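Local structure of putative carboxynorspermidine decarboxylase protein (Sinorhizobium meliloti, 3MT1) at residues P5-K11 with P338-E344. The protein probably catalyses the pyridoxal-phosphate-dependent decarboxylation of carboxynorspermidine and carboxyspermidine, yielding norspermidine and spermidine. Sequence-based numbering, arbitrary orientation.
Sequences PYYLIDK and PAIAIRE
R343 reaches across from strand 339-343 to lie over L8 and meet D10 on strand 6-10. R343 CB rests 3.8 Å from L8 CD1. Past CG the chain runs extended to R343 CD, which passes 3.4 Å from D10 OD1; the turn about CG-CD (chi3 -88°) then brings the guanidinium back over L8 by way of NE. L8 CD2 sits under one face of that group, off-centre toward the rim, 3.6 Å from R343 CZ and 3.4 Å from R343 NH2. R343 NH1 makes the salt bridge, 3.2 Å to D10 OD1, using that oxygen's anti lone pair; the carboxylate and guanidinium planes are turned 45° apart. Were R343 an alanine, D10 OD1 would probably lose its cationic mate, and L8 CD2 the guanidinium face that lies against it. D10 also ends its strand as the N-cap of helix 11-28, where OD2 accepts from the backbone N of K13, so a short carboxylate suits both tasks.

The two strands run parallel, from near the two ends of the chain, and join in the beta domain that accompanies the TIM-like barrel in class-II (fold type III) decarboxylases. Strand 6-10 lies between strand 339-343 and antiparallel strand 240-251. Backbone bonds follow the parallel pattern, Y7 and I9 each bonding to two residues opposite, as in I9 N to A341 O (2.6 Å) and A341 N to Y7 O (2.9 Å).

The small methyl groups of A339 and A341 lie beside Y6 and L8 on the face that also carries R343 and D10. On the face of Y7 and I9, Y7 sets its ring against P338, with Y7 CE1 3.7 Å from P338 CB, while its hydroxyl is hydrogen-bonded to the backbone O of H266.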
ATOM      1  N   PRO B   5      -8.704  12.949  -7.828  1.00 35.96           N
ATOM      2  CA  PRO B   5      -7.472  13.414  -7.230  1.00 34.17           C
ATOM      3  C   PRO B   5      -6.342  13.358  -8.239  1.00 34.20           C
ATOM      4  O   PRO B   5      -6.389  12.558  -9.194  1.00 35.73           O
ATOM      5  CB  PRO B   5      -7.222  12.382  -6.121  1.00 33.54           C
ATOM      6  CG  PRO B   5      -7.810  11.119  -6.625  1.00 33.62           C
ATOM      7  CD  PRO B   5      -9.040  11.570  -7.410  1.00 36.34           C
ATOM      8  N   TYR B   6      -5.336  14.194  -8.038  1.00 33.10           N
ATOM      9  CA  TYR B   6      -4.078  14.051  -8.745  1.00 33.40           C
ATOM     10  C   TYR B   6      -2.917  14.591  -7.879  1.00 32.68           C
ATOM     11  O   TYR B   6      -3.133  15.436  -6.980  1.00 32.20           O
ATOM     12  CB  TYR B   6      -4.123  14.736 -10.123  1.00 35.01           C
ATOM     13  CG  TYR B   6      -4.574  16.181 -10.096  1.00 37.50           C
ATOM     14  CD1 TYR B   6      -3.661  17.216  -9.938  1.00 40.44           C
ATOM     15  CD2 TYR B   6      -5.915  16.513 -10.239  1.00 40.22           C
ATOM     16  CE1 TYR B   6      -4.081  18.554  -9.928  1.00 42.28           C
ATOM     17  CE2 TYR B   6      -6.335  17.839 -10.219  1.00 42.97           C
ATOM     18  CZ  TYR B   6      -5.411  18.849 -10.053  1.00 43.29           C
ATOM     19  OH  TYR B   6      -5.834  20.155 -10.028  1.00 47.31           O
ATOM     20  N   TYR B   7      -1.712  14.063  -8.128  1.00 31.53           N
ATOM     21  CA  TYR B   7      -0.503  14.562  -7.505  1.00 30.40           C
ATOM     22  C   TYR B   7       0.013  15.634  -8.433  1.00 32.03           C
ATOM     23  O   TYR B   7       0.189  15.373  -9.636  1.00 33.87           O
ATOM     24  CB  TYR B   7       0.554  13.463  -7.420  1.00 29.28           C
ATOM     25  CG  TYR B   7       0.206  12.217  -6.617  1.00 28.31           C
ATOM     26  CD1 TYR B   7      -0.164  11.033  -7.268  1.00 29.41           C
ATOM     27  CD2 TYR B   7       0.329  12.193  -5.224  1.00 25.53           C
ATOM     28  CE1 TYR B   7      -0.469   9.870  -6.553  1.00 29.36           C
ATOM     29  CE2 TYR B   7       0.035  11.033  -4.483  1.00 27.51           C
ATOM     30  CZ  TYR B   7      -0.366   9.866  -5.160  1.00 31.03           C
ATOM     31  OH  TYR B   7      -0.673   8.693  -4.469  1.00 29.86           O
ATOM     32  N   LEU B   8       0.281  16.832  -7.918  1.00 32.40           N
ATOM     33  CA  LEU B   8       0.733  17.919  -8.794  1.00 33.24           C
ATOM     34  C   LEU B   8       2.172  18.263  -8.486  1.00 32.87           C
ATOM     35  O   LEU B   8       2.494  18.759  -7.412  1.00 33.34           O
ATOM     36  CB  LEU B   8      -0.163  19.141  -8.634  1.00 34.40           C
ATOM     37  CG  LEU B   8       0.090  20.383  -9.498  1.00 36.42           C
ATOM     38  CD1 LEU B   8       0.181  20.052 -10.925  1.00 35.15           C
ATOM     39  CD2 LEU B   8      -1.028  21.431  -9.314  1.00 37.75           C
ATOM     40  N   ILE B   9       3.056  17.966  -9.412  1.00 33.05           N
ATOM     41  CA  ILE B   9       4.434  18.272  -9.189  1.00 32.93           C
ATOM     42  C   ILE B   9       4.729  19.660  -9.731  1.00 34.77           C
ATOM     43  O   ILE B   9       4.601  19.907 -10.929  1.00 35.76           O
ATOM     44  CB  ILE B   9       5.338  17.234  -9.840  1.00 33.22           C
ATOM     45  CG1 ILE B   9       5.095  15.853  -9.195  1.00 32.28           C
ATOM     46  CG2 ILE B   9       6.823  17.690  -9.771  1.00 31.96           C
ATOM     47  CD1 ILE B   9       5.504  14.674 -10.119  1.00 32.66           C
ATOM     48  N   ASP B  10       5.100  20.564  -8.829  1.00 35.25           N
ATOM     49  CA  ASP B  10       5.397  21.928  -9.206  1.00 38.25           C
ATOM     50  C   ASP B  10       6.823  22.062  -9.789  1.00 37.42           C
ATOM     51  O   ASP B  10       7.823  22.013  -9.062  1.00 35.34           O
ATOM     52  CB  ASP B  10       5.169  22.911  -8.027  1.00 39.74           C
ATOM     53  CG  ASP B  10       5.392  24.377  -8.433  1.00 46.57           C
ATOM     54  OD1 ASP B  10       4.391  25.139  -8.554  1.00 52.42           O
ATOM     55  OD2 ASP B  10       6.577  24.770  -8.676  1.00 50.59           O
ATOM     56  N   LYS B  11       6.891  22.287 -11.099  1.00 38.25           N
ATOM     57  CA  LYS B  11       8.157  22.394 -11.779  1.00 38.68           C
ATOM     58  C   LYS B  11       9.118  23.413 -11.101  1.00 39.71           C
ATOM     59  O   LYS B  11      10.300  23.115 -10.866  1.00 38.43           O
ATOM     60  CB  LYS B  11       7.936  22.745 -13.248  1.00 40.58           C
ATOM     61  CG  LYS B  11       9.100  22.332 -14.074  1.00 40.45           C
ATOM     62  CD  LYS B  11       9.172  23.022 -15.352  1.00 44.20           C
ATOM     63  CE  LYS B  11      10.462  22.620 -16.046  1.00 45.86           C
ATOM     64  NZ  LYS B  11      10.763  23.526 -17.178  1.00 49.13           N
ATOM     65  N   PRO B 338      -4.762   8.430  -8.198  1.00 29.35           N
ATOM     66  CA  PRO B 338      -4.637   9.803  -8.662  1.00 29.70           C
ATOM     67  C   PRO B 338      -3.782   9.936  -9.898  1.00 29.27           C
ATOM     68  O   PRO B 338      -2.784   9.239 -10.038  1.00 29.97           O
ATOM     69  CB  PRO B 338      -4.004  10.529  -7.460  1.00 30.56           C
ATOM     70  CG  PRO B 338      -4.331   9.666  -6.242  1.00 30.73           C
ATOM     71  CD  PRO B 338      -4.313   8.266  -6.799  1.00 29.85           C
ATOM     72  N   ALA B 339      -4.182  10.815 -10.799  1.00 29.08           N
ATOM     73  CA  ALA B 339      -3.392  11.128 -11.977  1.00 28.41           C
ATOM     74  C   ALA B 339      -2.061  11.696 -11.546  1.00 28.04           C
ATOM     75  O   ALA B 339      -1.925  12.214 -10.441  1.00 29.05           O
ATOM     76  CB  ALA B 339      -4.162  12.168 -12.912  1.00 28.85           C
ATOM     77  N   ILE B 340      -1.075  11.619 -12.419  1.00 28.66           N
ATOM     78  CA  ILE B 340       0.199  12.230 -12.133  1.00 30.08           C
ATOM     79  C   ILE B 340       0.269  13.456 -13.031  1.00 31.24           C
ATOM     80  O   ILE B 340       0.088  13.347 -14.247  1.00 31.81           O
ATOM     81  CB  ILE B 340       1.380  11.250 -12.402  1.00 30.48           C
ATOM     82  CG1 ILE B 340       1.329  10.056 -11.441  1.00 31.11           C
ATOM     83  CG2 ILE B 340       2.735  11.967 -12.334  1.00 30.19           C
ATOM     84  CD1 ILE B 340       2.512   8.988 -11.667  1.00 32.87           C
ATOM     85  N   ALA B 341       0.492  14.622 -12.420  1.00 32.06           N
ATOM     86  CA  ALA B 341       0.534  15.897 -13.162  1.00 32.87           C
ATOM     87  C   ALA B 341       1.616  16.865 -12.707  1.00 33.48           C
ATOM     88  O   ALA B 341       2.109  16.817 -11.582  1.00 33.46           O
ATOM     89  CB  ALA B 341      -0.801  16.558 -13.153  1.00 33.36           C
ATOM     90  N   ILE B 342       2.004  17.714 -13.633  1.00 35.28           N
ATOM     91  CA  ILE B 342       3.035  18.716 -13.405  1.00 37.29           C
ATOM     92  C   ILE B 342       2.478  20.136 -13.585  1.00 38.97           C
ATOM     93  O   ILE B 342       1.842  20.418 -14.617  1.00 40.11           O
ATOM     94  CB  ILE B 342       4.171  18.506 -14.424  1.00 37.79           C
ATOM     95  CG1 ILE B 342       4.808  17.136 -14.176  1.00 36.05           C
ATOM     96  CG2 ILE B 342       5.173  19.665 -14.374  1.00 38.28           C
ATOM     97  CD1 ILE B 342       5.891  16.728 -15.191  1.00 37.93           C
ATOM     98  N   ARG B 343       2.699  21.021 -12.606  1.00 40.17           N
ATOM     99  CA  ARG B 343       2.472  22.464 -12.829  1.00 42.21           C
ATOM    100  C   ARG B 343       3.704  23.031 -13.520  1.00 42.64           C
ATOM    101  O   ARG B 343       4.774  23.045 -12.934  1.00 43.02           O
ATOM    102  CB  ARG B 343       2.203  23.217 -11.519  1.00 43.47           C
ATOM    103  CG  ARG B 343       1.626  24.626 -11.736  1.00 47.05           C
ATOM    104  CD  ARG B 343       1.618  25.481 -10.482  1.00 52.20           C
ATOM    105  NE  ARG B 343       0.396  25.301  -9.687  1.00 57.56           N
ATOM    106  CZ  ARG B 343       0.316  24.653  -8.513  1.00 59.33           C
ATOM    107  NH1 ARG B 343       1.398  24.093  -7.957  1.00 57.26           N
ATOM    108  NH2 ARG B 343      -0.865  24.557  -7.887  1.00 59.86           N
ATOM    109  N   GLU B 344       3.575  23.456 -14.770  1.00 43.90           N
ATOM    110  CA  GLU B 344       4.730  24.012 -15.485  1.00 45.84           C
ATOM    111  C   GLU B 344       4.931  25.498 -15.121  1.00 47.12           C
ATOM    112  O   GLU B 344       4.168  26.067 -14.339  1.00 46.94           O
ATOM    113  CB  GLU B 344       4.612  23.841 -17.010  1.00 46.64           C
ATOM    114  CG  GLU B 344       4.131  22.492 -17.523  1.00 49.36           C
ATOM    115  CD  GLU B 344       5.228  21.530 -17.995  1.00 54.53           C
ATOM    116  OE1 GLU B 344       6.351  21.534 -17.451  1.00 58.09           O
ATOM    117  OE2 GLU B 344       4.954  20.727 -18.918  1.00 58.91           O
TER
HETATM  118  O   HOH W   1       2.213  21.185  -6.432  1.00 45.08           O
HETATM  119  O   HOH W   2       6.007  25.382 -11.286  1.00 37.06           O